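Local coordinates for protein folylpolyglutamate synthase/dihydrofolate synthase (Thermotoga maritima, PDB 1O5Z) that probably joins L-glutamate to dihydropteroate and to tetrahydrofolate polyglutamates at the expense of ATP, making dihydrofolate and lengthening the gamma-glutamyl tail of folates, at residues Y188-I193 against E211-A216; N314-I319 against E409-A414; R20-K25 against F133-A138. One frame throughout, in Å; residues are numbered along the deposited sequence.

Interaction 1: Y188-I193 against E211-A216; sequences YTIEQI and ERKREA
Ile-190 packs against Lys-213, Glu-215 and Ala-216 where the first turns of two helices, 190-197 and 214-227, meet in the Mur ligase middle domain, a family of the P-loop NTPase clan. Helix 190-197 opens with a capping box made by Thr-189 and Gln-192, while Lys-213 holds the N-cap position of the other helix. The close-packed part is apolar and centres on the branched Ile-190. With CG1 beside the backbone N (chi1 -76°), CG2 stands anti to that N and reaches Glu-215 CB at 3.7 Å and the small Ala-216 CB at 3.8 Å. The other branch ends in CD1, which meets Lys-213 CE at 3.7 Å as the two chains cross at about a right angle.

Lysine suits this place because its methylenes pack on the isoleucine while its ammonium group turns back to Glu-211. Lys-213 NZ reaches Glu-211 OE2 at 2.9 Å on the syn side of the carboxylate, and Asp-179 is a second acidic partner. The backbone Lys-213 N takes the anti side of the same Glu-211 OE2 at 2.7 Å, so one oxygen is gripped twice.

Toward solvent the contact turns polar and has fewer partners: Glu-191, bent at chi2, brings OE2 to 3.2 Å from Glu-215 CB, with no bond between the two acids. Their carboxylates are turned 71° apart, and Glu-191 OE2 stays 4.9 Å from Glu-215 OE1; the like charges probably disfavour a closer approach, and both acids suit an edge where water can reach them. In the capping box, Gln-192 N bonds to Thr-189 OG1, and the hydrogen of Thr-189 N points almost straight at Gln-192 OE1 (3.2 Å, 178° at the hydrogen) from above the carbonyl plane.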
loop_
_atom_site.group_PDB
_atom_site.type_symbol
_atom_site.label_atom_id
_atom_site.label_comp_id
_atom_site.label_asym_id
_atom_site.label_seq_id
_atom_site.Cartn_x
_atom_site.Cartn_y
_atom_site.Cartn_z
ATOM N N TYR A 188 -2.429 -20.134 9.073
ATOM C CA TYR A 188 -3.480 -20.452 8.124
ATOM C C TYR A 188 -2.998 -21.155 6.858
ATOM O O TYR A 188 -1.892 -20.911 6.379
ATOM C CB TYR A 188 -4.186 -19.181 7.722
ATOM C CG TYR A 188 -4.891 -18.551 8.871
ATOM C CD1 TYR A 188 -4.507 -17.321 9.359
ATOM C CD2 TYR A 188 -5.932 -19.204 9.496
ATOM C CE1 TYR A 188 -5.164 -16.753 10.434
ATOM C CE2 TYR A 188 -6.596 -18.652 10.566
ATOM C CZ TYR A 188 -6.211 -17.428 11.027
ATOM O OH TYR A 188 -6.866 -16.878 12.097
ATOM N N THR A 189 -3.845 -22.023 6.310
ATOM C CA THR A 189 -3.596 -22.600 4.991
ATOM C C THR A 189 -3.936 -21.559 3.939
ATOM O O THR A 189 -4.701 -20.629 4.191
ATOM C CB THR A 189 -4.479 -23.834 4.753
ATOM O OG1 THR A 189 -5.856 -23.462 4.876
ATOM C CG2 THR A 189 -4.282 -24.903 5.839
ATOM N N ILE A 190 -3.384 -21.733 2.747
ATOM C CA ILE A 190 -3.775 -20.925 1.599
ATOM C C ILE A 190 -5.277 -20.888 1.406
ATOM O O ILE A 190 -5.842 -19.861 1.051
ATOM C CB ILE A 190 -3.094 -21.446 0.312
ATOM C CG1 ILE A 190 -1.622 -21.020 0.306
ATOM C CG2 ILE A 190 -3.802 -20.928 -0.981
ATOM C CD1 ILE A 190 -1.390 -19.488 0.325
ATOM N N GLU A 191 -5.916 -22.012 1.633
ATOM C CA GLU A 191 -7.326 -22.146 1.396
ATOM C C GLU A 191 -8.097 -21.273 2.379
ATOM O O GLU A 191 -9.047 -20.598 1.981
ATOM C CB GLU A 191 -7.711 -23.626 1.440
ATOM C CG GLU A 191 -7.056 -24.441 0.297
ATOM C CD GLU A 191 -5.802 -25.272 0.663
ATOM O OE1 GLU A 191 -5.442 -25.345 1.872
ATOM O OE2 GLU A 191 -5.192 -25.888 -0.264
ATOM N N GLN A 192 -7.647 -21.220 3.631
ATOM C CA GLN A 192 -8.270 -20.339 4.644
ATOM C C GLN A 192 -8.103 -18.861 4.354
ATOM O O GLN A 192 -9.043 -18.069 4.453
ATOM C CB GLN A 192 -7.674 -20.598 6.023
ATOM C CG GLN A 192 -8.092 -21.922 6.604
ATOM C CD GLN A 192 -7.462 -22.165 7.937
ATOM O OE1 GLN A 192 -6.482 -22.869 8.006
ATOM N NE2 GLN A 192 -8.006 -21.556 8.999
ATOM N N ILE A 193 -6.870 -18.502 4.025
ATOM C CA ILE A 193 -6.541 -17.137 3.616
ATOM C C ILE A 193 -7.359 -16.750 2.374
ATOM O O ILE A 193 -7.998 -15.713 2.328
ATOM C CB ILE A 193 -5.012 -17.036 3.329
ATOM C CG1 ILE A 193 -4.215 -17.234 4.635
ATOM C CG2 ILE A 193 -4.672 -15.656 2.664
ATOM C CD1 ILE A 193 -2.781 -17.666 4.435
ATOM N N GLU A 211 -3.801 -14.167 -9.093
ATOM C CA GLU A 211 -3.377 -15.357 -8.367
ATOM C C GLU A 211 -3.289 -16.516 -9.344
ATOM O O GLU A 211 -4.073 -16.596 -10.308
ATOM C CB GLU A 211 -4.322 -15.666 -7.195
ATOM C CG GLU A 211 -3.895 -16.843 -6.283
ATOM C CD GLU A 211 -2.444 -16.770 -5.818
ATOM O OE1 GLU A 211 -1.992 -15.705 -5.331
ATOM O OE2 GLU A 211 -1.737 -17.792 -5.958
ATOM N N ARG A 212 -2.289 -17.364 -9.098
ATOM C CA ARG A 212 -2.036 -18.552 -9.868
ATOM C C ARG A 212 -2.055 -19.856 -9.047
ATOM O O ARG A 212 -2.161 -20.919 -9.634
ATOM C CB ARG A 212 -0.684 -18.426 -10.557
ATOM C CG ARG A 212 -0.562 -17.323 -11.601
ATOM C CD ARG A 212 0.696 -17.531 -12.411
ATOM N NE ARG A 212 0.893 -16.606 -13.526
ATOM C CZ ARG A 212 1.312 -15.363 -13.377
ATOM N NH1 ARG A 212 1.561 -14.854 -12.163
ATOM N NH2 ARG A 212 1.463 -14.600 -14.448
ATOM N N LYS A 213 -1.963 -19.807 -7.716
ATOM C CA LYS A 213 -2.088 -21.071 -6.936
ATOM C C LYS A 213 -3.470 -21.710 -7.039
ATOM O O LYS A 213 -4.486 -21.117 -6.712
ATOM C CB LYS A 213 -1.755 -20.877 -5.456
ATOM C CG LYS A 213 -0.276 -20.705 -5.210
ATOM C CD LYS A 213 -0.003 -20.493 -3.756
ATOM C CE LYS A 213 -0.487 -19.136 -3.257
ATOM N NZ LYS A 213 0.258 -18.041 -3.873
ATOM N N ARG A 214 -3.459 -22.947 -7.476
ATOM C CA ARG A 214 -4.649 -23.742 -7.669
ATOM C C ARG A 214 -5.587 -23.711 -6.463
ATOM O O ARG A 214 -6.797 -23.574 -6.609
ATOM C CB ARG A 214 -4.200 -25.185 -7.908
ATOM C CG ARG A 214 -4.915 -25.980 -8.999
ATOM C CD ARG A 214 -6.388 -25.671 -9.185
ATOM N NE ARG A 214 -6.583 -24.434 -9.935
ATOM C CZ ARG A 214 -7.749 -24.005 -10.393
ATOM N NH1 ARG A 214 -8.852 -24.731 -10.216
ATOM N NH2 ARG A 214 -7.796 -22.851 -11.054
ATOM N N GLU A 215 -5.000 -23.868 -5.280
ATOM C CA GLU A 215 -5.732 -23.956 -4.009
ATOM C C GLU A 215 -6.537 -22.711 -3.785
ATOM O O GLU A 215 -7.682 -22.754 -3.328
ATOM C CB GLU A 215 -4.768 -24.022 -2.834
ATOM C CG GLU A 215 -3.597 -24.949 -3.015
ATOM C CD GLU A 215 -2.335 -24.307 -3.609
ATOM O OE1 GLU A 215 -1.736 -23.500 -2.844
ATOM O OE2 GLU A 215 -1.930 -24.637 -4.788
ATOM N N ALA A 216 -5.876 -21.597 -4.084
ATOM C CA ALA A 216 -6.429 -20.276 -3.911
ATOM C C ALA A 216 -7.540 -20.002 -4.939
ATOM O O ALA A 216 -8.611 -19.477 -4.582
ATOM C CB ALA A 216 -5.310 -19.239 -4.021
#

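Interaction 2: N314-I319 against E409-A414; sequences NGKMYI and ESTERA
Lys-316 reaches across to Thr-411, and the polar part of the contact gathers round its ammonium group. Its CG stands anti to the backbone N (chi1 -162°), and bends at chi2 and chi3 carry NZ to Thr-411 OG1 at 2.8 Å. The same NZ donates to Thr-411 O at 3.0 Å, coming from above the carbonyl plane, and to Tyr-318 OH at 2.7 Å, so a long flexible lysine ties strand to loop. Thr-411 OG1 is shared further, with Thr-415 and the carbonyl of Ile-408. An unidentified bound molecule, probably from the crystallisation liquor, is hydrogen-bonded to Lys-316 NZ, Thr-411 O, Glu-409 O and Glu-412 OE1. A methionine in place of Lys-316 would probably leave Tyr-318 OH and both Thr-411 oxygens without this shared donor, and the loop less firmly tied to the strand.

Among the weaker contacts, Lys-316 CD passes 3.6 Å from Arg-413 O, and Ala-414 CA points its hydrogen at Met-317 O, a CA-H...O contact of 3.4 Å.

The apolar share is small: Ala-414 CB meets Met-317 CB at 4.0 Å and Ile-319 CD1 at 4.3 Å. A short side chain suits this spot, where the two backbones run close together.

Strand 316-320 lies between antiparallel 309-313 and parallel 414-418 in the mixed sheet of the glutamate ligase domain. Thr-415 bonds to the backbones of Met-317 and Ile-319, Leu-311 pairs with Tyr-318 on the other flank, and segment 409-414 leads from helix 404-409 into 414-418.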
loop_
_atom_site.group_PDB
_atom_site.type_symbol
_atom_site.label_atom_id
_atom_site.label_comp_id
_atom_site.label_asym_id
_atom_site.label_seq_id
_atom_site.Cartn_x
_atom_site.Cartn_y
_atom_site.Cartn_z
ATOM N N ASN A 314 19.187 15.031 -5.793
ATOM C CA ASN A 314 20.446 15.750 -5.857
ATOM C C ASN A 314 21.511 14.937 -6.555
ATOM O O ASN A 314 22.684 15.030 -6.213
ATOM C CB ASN A 314 20.903 16.190 -4.439
ATOM C CG ASN A 314 19.907 17.157 -3.772
ATOM O OD1 ASN A 314 19.274 17.972 -4.452
ATOM N ND2 ASN A 314 19.767 17.070 -2.455
ATOM N N GLY A 315 21.104 14.143 -7.543
ATOM C CA GLY A 315 22.049 13.298 -8.295
ATOM C C GLY A 315 22.245 11.903 -7.706
ATOM O O GLY A 315 22.688 10.997 -8.398
ATOM N N LYS A 316 21.899 11.715 -6.439
ATOM C CA LYS A 316 22.116 10.444 -5.787
ATOM C C LYS A 316 20.839 9.639 -5.799
ATOM O O LYS A 316 19.765 10.211 -5.649
ATOM C CB LYS A 316 22.584 10.618 -4.343
ATOM C CG LYS A 316 23.248 9.314 -3.807
ATOM C CD LYS A 316 23.027 9.068 -2.310
ATOM C CE LYS A 316 23.625 10.218 -1.498
ATOM N NZ LYS A 316 23.511 10.063 -0.055
ATOM N N MET A 317 20.970 8.315 -5.993
ATOM C CA MET A 317 19.835 7.413 -5.960
ATOM C C MET A 317 19.683 6.854 -4.603
ATOM O O MET A 317 20.674 6.489 -3.981
ATOM C CB MET A 317 20.011 6.212 -6.841
ATOM C CG MET A 317 20.346 6.534 -8.200
ATOM S SD MET A 317 19.398 5.451 -9.273
ATOM C CE MET A 317 17.963 6.553 -9.414
ATOM N N TYR A 318 18.422 6.735 -4.211
ATOM C CA TYR A 318 17.990 6.054 -3.007
ATOM C C TYR A 318 17.016 4.959 -3.364
ATOM O O TYR A 318 16.072 5.190 -4.085
ATOM C CB TYR A 318 17.290 7.031 -2.092
ATOM C CG TYR A 318 18.225 8.059 -1.589
ATOM C CD1 TYR A 318 18.370 9.271 -2.241
ATOM C CD2 TYR A 318 18.980 7.807 -0.480
ATOM C CE1 TYR A 318 19.264 10.200 -1.794
ATOM C CE2 TYR A 318 19.884 8.732 -0.006
ATOM C CZ TYR A 318 20.018 9.923 -0.655
ATOM O OH TYR A 318 20.939 10.808 -0.180
ATOM N N ILE A 319 17.256 3.761 -2.853
ATOM C CA ILE A 319 16.322 2.667 -2.994
ATOM C C ILE A 319 15.629 2.562 -1.642
ATOM O O ILE A 319 16.223 2.128 -0.676
ATOM C CB ILE A 319 17.040 1.371 -3.394
ATOM C CG1 ILE A 319 17.798 1.574 -4.718
ATOM C CG2 ILE A 319 16.019 0.245 -3.592
ATOM C CD1 ILE A 319 19.257 2.052 -4.627
ATOM N N GLU A 409 23.007 11.072 4.432
ATOM C CA GLU A 409 23.819 12.209 4.008
ATOM C C GLU A 409 25.256 11.784 3.695
ATOM O O GLU A 409 25.911 12.380 2.840
ATOM C CB GLU A 409 23.735 13.343 5.057
ATOM C CG GLU A 409 24.481 14.621 4.711
ATOM C CD GLU A 409 25.989 14.471 4.886
ATOM O OE1 GLU A 409 26.761 15.270 4.295
ATOM O OE2 GLU A 409 26.403 13.541 5.607
ATOM N N SER A 410 25.703 10.715 4.351
ATOM C CA SER A 410 27.076 10.253 4.334
ATOM C C SER A 410 27.476 9.389 3.142
ATOM O O SER A 410 28.665 9.151 2.907
ATOM C CB SER A 410 27.321 9.500 5.634
ATOM O OG SER A 410 27.249 10.487 6.669
ATOM N N THR A 411 26.489 8.918 2.393
ATOM C CA THR A 411 26.776 8.081 1.241
ATOM C C THR A 411 26.975 8.888 -0.041
ATOM O O THR A 411 26.478 10.002 -0.188
ATOM C CB THR A 411 25.688 7.042 1.059
ATOM O OG1 THR A 411 24.399 7.659 1.013
ATOM C CG2 THR A 411 25.588 6.158 2.291
ATOM N N GLU A 412 27.758 8.290 -0.928
ATOM C CA GLU A 412 27.997 8.739 -2.289
ATOM C C GLU A 412 27.294 7.799 -3.274
ATOM O O GLU A 412 26.757 8.247 -4.304
ATOM C CB GLU A 412 29.492 8.680 -2.593
ATOM C CG GLU A 412 30.378 9.256 -1.507
ATOM C CD GLU A 412 30.422 10.778 -1.530
ATOM O OE1 GLU A 412 29.353 11.431 -1.607
ATOM O OE2 GLU A 412 31.545 11.330 -1.468
ATOM N N ARG A 413 27.331 6.497 -2.950
ATOM C CA ARG A 413 26.807 5.456 -3.787
ATOM C C ARG A 413 25.319 5.449 -3.736
ATOM O O ARG A 413 24.724 5.951 -2.803
ATOM C CB ARG A 413 27.293 4.091 -3.322
ATOM C CG ARG A 413 28.790 3.867 -3.421
ATOM C CD ARG A 413 29.216 2.632 -2.604
ATOM N NE ARG A 413 30.637 2.332 -2.632
ATOM C CZ ARG A 413 31.491 2.498 -1.618
ATOM N NH1 ARG A 413 31.123 2.987 -0.444
ATOM N NH2 ARG A 413 32.760 2.163 -1.788
ATOM N N ALA A 414 24.721 4.870 -4.765
ATOM C CA ALA A 414 23.333 4.487 -4.703
ATOM C C ALA A 414 23.052 3.726 -3.362
ATOM O O ALA A 414 23.733 2.734 -3.031
ATOM C CB ALA A 414 22.971 3.650 -5.938
#

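Interaction 3: R20-K25 against F133-A138; sequences RYLYHK and FEVVTA
Leu-22 and Val-135 point their CB atoms at each other, and their methyls meet at a slant. Leu-22 CD2 comes to 3.4 Å from Val-135 CG1, tighter than the usual contact of two methyl carbons. Val-135 CG1 stands opposite the backbone N (chi1 174°), which leaves CG2 beside that N, on the side where Lys-25 passes. The other Leu-22 branch, CD1, lies against Val-136 CG2 at 4.1 Å, the two side chains crossing at about a right angle. A leucine fork thus straddles two consecutive valines, whose beta-branching keeps methyls on a helix surface with few rotations open to them.

This is helix-to-helix packing: the C-terminal part of helix 12-23, near the N-terminus, sits on the early part of helix 132-146, which leads on to strand 151-155 of the large mixed sheet. Met-115 and Leu-119 of helix 105-122 also touch Val-135.

On the exposed side, Lys-25 runs across Val-135 at about a right angle, its CE 4.1 Å from Val-135 CG2. Its aliphatic part serves the apolar edge, while NZ forms a salt bridge with Asp-123 and bonds to Pro-130 O. Tyr-21 OH, 4.5 Å from Val-135 CG2, is hydrogen-bonded to the same carboxylate of Asp-123. A weak bond of 3.2 Å links Lys-25 NZ to Tyr-21 OH.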
loop_
_atom_site.group_PDB
_atom_site.type_symbol
_atom_site.label_atom_id
_atom_site.label_comp_id
_atom_site.label_asym_id
_atom_site.label_seq_id
_atom_site.Cartn_x
_atom_site.Cartn_y
_atom_site.Cartn_z
ATOM N N ARG A 20 -4.185 11.582 18.044
ATOM C CA ARG A 20 -4.150 11.004 19.386
ATOM C C ARG A 20 -5.411 10.181 19.712
ATOM O O ARG A 20 -5.294 9.094 20.254
ATOM C CB ARG A 20 -3.883 12.076 20.422
ATOM C CG ARG A 20 -2.511 12.699 20.211
ATOM C CD ARG A 20 -2.039 13.539 21.361
ATOM N NE ARG A 20 -0.872 14.352 21.011
ATOM C CZ ARG A 20 -0.913 15.602 20.559
ATOM N NH1 ARG A 20 -2.059 16.229 20.395
ATOM N NH2 ARG A 20 0.214 16.249 20.278
ATOM N N TYR A 21 -6.598 10.689 19.373
ATOM C CA TYR A 21 -7.850 9.961 19.609
ATOM C C TYR A 21 -7.804 8.677 18.770
ATOM O O TYR A 21 -8.074 7.599 19.271
ATOM C CB TYR A 21 -9.141 10.822 19.326
ATOM C CG TYR A 21 -10.415 9.973 19.107
ATOM C CD1 TYR A 21 -10.661 9.358 17.860
ATOM C CD2 TYR A 21 -11.333 9.730 20.157
ATOM C CE1 TYR A 21 -11.758 8.527 17.650
ATOM C CE2 TYR A 21 -12.478 8.910 19.959
ATOM C CZ TYR A 21 -12.682 8.299 18.686
ATOM O OH TYR A 21 -13.782 7.455 18.425
ATOM N N LEU A 22 -7.464 8.757 17.497
ATOM C CA LEU A 22 -7.405 7.539 16.716
ATOM C C LEU A 22 -6.404 6.484 17.277
ATOM O O LEU A 22 -6.697 5.275 17.356
ATOM C CB LEU A 22 -7.081 7.875 15.247
ATOM C CG LEU A 22 -8.181 8.599 14.463
ATOM C CD1 LEU A 22 -7.687 8.994 13.082
ATOM C CD2 LEU A 22 -9.387 7.688 14.343
ATOM N N TYR A 23 -5.222 6.953 17.654
ATOM C CA TYR A 23 -4.171 6.052 18.036
ATOM C C TYR A 23 -4.279 5.623 19.506
ATOM O O TYR A 23 -3.532 4.781 19.937
ATOM C CB TYR A 23 -2.813 6.692 17.758
ATOM C CG TYR A 23 -2.521 7.045 16.306
ATOM C CD1 TYR A 23 -1.737 8.135 15.998
ATOM C CD2 TYR A 23 -2.978 6.273 15.257
ATOM C CE1 TYR A 23 -1.429 8.450 14.683
ATOM C CE2 TYR A 23 -2.683 6.596 13.927
ATOM C CZ TYR A 23 -1.931 7.683 13.658
ATOM O OH TYR A 23 -1.632 8.023 12.381
ATOM N N HIS A 24 -5.206 6.187 20.272
ATOM C CA HIS A 24 -5.574 5.601 21.572
ATOM C C HIS A 24 -6.367 4.264 21.392
ATOM O O HIS A 24 -6.509 3.514 22.361
ATOM C CB HIS A 24 -6.370 6.602 22.484
ATOM C CG HIS A 24 -7.883 6.508 22.344
ATOM N ND1 HIS A 24 -8.541 6.553 21.124
ATOM C CD2 HIS A 24 -8.861 6.381 23.276
ATOM C CE1 HIS A 24 -9.845 6.443 21.308
ATOM N NE2 HIS A 24 -10.067 6.332 22.602
ATOM N N LYS A 25 -6.891 3.968 20.200
ATOM C CA LYS A 25 -7.799 2.801 20.025
ATOM C C LYS A 25 -7.070 1.439 20.236
ATOM O O LYS A 25 -6.071 1.096 19.545
ATOM C CB LYS A 25 -8.517 2.847 18.650
ATOM C CG LYS A 25 -9.453 4.089 18.380
ATOM C CD LYS A 25 -10.836 3.914 19.047
ATOM C CE LYS A 25 -11.944 4.880 18.587
ATOM N NZ LYS A 25 -13.313 4.387 19.007
ATOM N N PHE A 133 -9.297 1.280 12.600
ATOM C CA PHE A 133 -9.494 1.108 11.151
ATOM C C PHE A 133 -10.937 1.345 10.744
ATOM O O PHE A 133 -11.236 1.881 9.693
ATOM C CB PHE A 133 -9.044 -0.288 10.701
ATOM C CG PHE A 133 -8.983 -0.427 9.201
ATOM C CD1 PHE A 133 -8.061 0.310 8.467
ATOM C CD2 PHE A 133 -9.888 -1.220 8.522
ATOM C CE1 PHE A 133 -8.027 0.209 7.085
ATOM C CE2 PHE A 133 -9.874 -1.294 7.133
ATOM C CZ PHE A 133 -8.952 -0.590 6.420
ATOM N N GLU A 134 -11.858 0.941 11.588
ATOM C CA GLU A 134 -13.244 1.238 11.351
ATOM C C GLU A 134 -13.471 2.724 11.288
ATOM O O GLU A 134 -14.127 3.216 10.378
ATOM C CB GLU A 134 -14.110 0.583 12.426
ATOM C CG GLU A 134 -14.122 -0.939 12.180
ATOM C CD GLU A 134 -14.735 -1.747 13.282
ATOM O OE1 GLU A 134 -15.086 -1.190 14.374
ATOM O OE2 GLU A 134 -14.823 -2.965 13.038
ATOM N N VAL A 135 -12.915 3.458 12.246
ATOM C CA VAL A 135 -13.127 4.909 12.260
ATOM C C VAL A 135 -12.518 5.579 11.004
ATOM O O VAL A 135 -13.147 6.383 10.344
ATOM C CB VAL A 135 -12.558 5.525 13.526
ATOM C CG1 VAL A 135 -12.655 7.064 13.445
ATOM C CG2 VAL A 135 -13.349 5.063 14.697
ATOM N N VAL A 136 -11.280 5.210 10.686
ATOM C CA VAL A 136 -10.582 5.815 9.565
ATOM C C VAL A 136 -11.324 5.507 8.252
ATOM O O VAL A 136 -11.473 6.355 7.364
ATOM C CB VAL A 136 -9.118 5.346 9.500
ATOM C CG1 VAL A 136 -8.412 5.965 8.267
ATOM C CG2 VAL A 136 -8.422 5.722 10.736
ATOM N N THR A 137 -11.787 4.279 8.132
ATOM C CA THR A 137 -12.509 3.881 6.941
ATOM C C THR A 137 -13.775 4.684 6.787
ATOM O O THR A 137 -14.109 5.115 5.700
ATOM C CB THR A 137 -12.823 2.366 6.992
ATOM O OG1 THR A 137 -11.594 1.635 7.055
ATOM C CG2 THR A 137 -13.501 1.915 5.706
ATOM N N ALA A 138 -14.498 4.862 7.878
ATOM C CA ALA A 138 -15.728 5.633 7.848
ATOM C C ALA A 138 -15.429 7.104 7.526
ATOM O O ALA A 138 -16.222 7.792 6.837
ATOM C CB ALA A 138 -16.454 5.482 9.173
#

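Overall arrangement
Along the chain the three contacts come one after another: interaction 3 closes first, then interaction 1, then interaction 2. Their centres lie about 31 Å (1 and 3), about 37 Å (2 and 3) and about 40 Å (1 and 2) apart, and none touches another. Interaction 1 joins two helices that precede and follow strand 207-209 of the eight-stranded mixed sheet in the chain, whereas interaction 3 packs helix 12-23 against helix 132-146, which precedes strand 151-155 of that same sheet. Interaction 2 belongs to the separate six-stranded sheet of the glutamate ligase domain. Interactions 1 and 3 thus lie on helices linked in sequence to one sheet of this monomeric Mur-type ligase, interaction 2 within another.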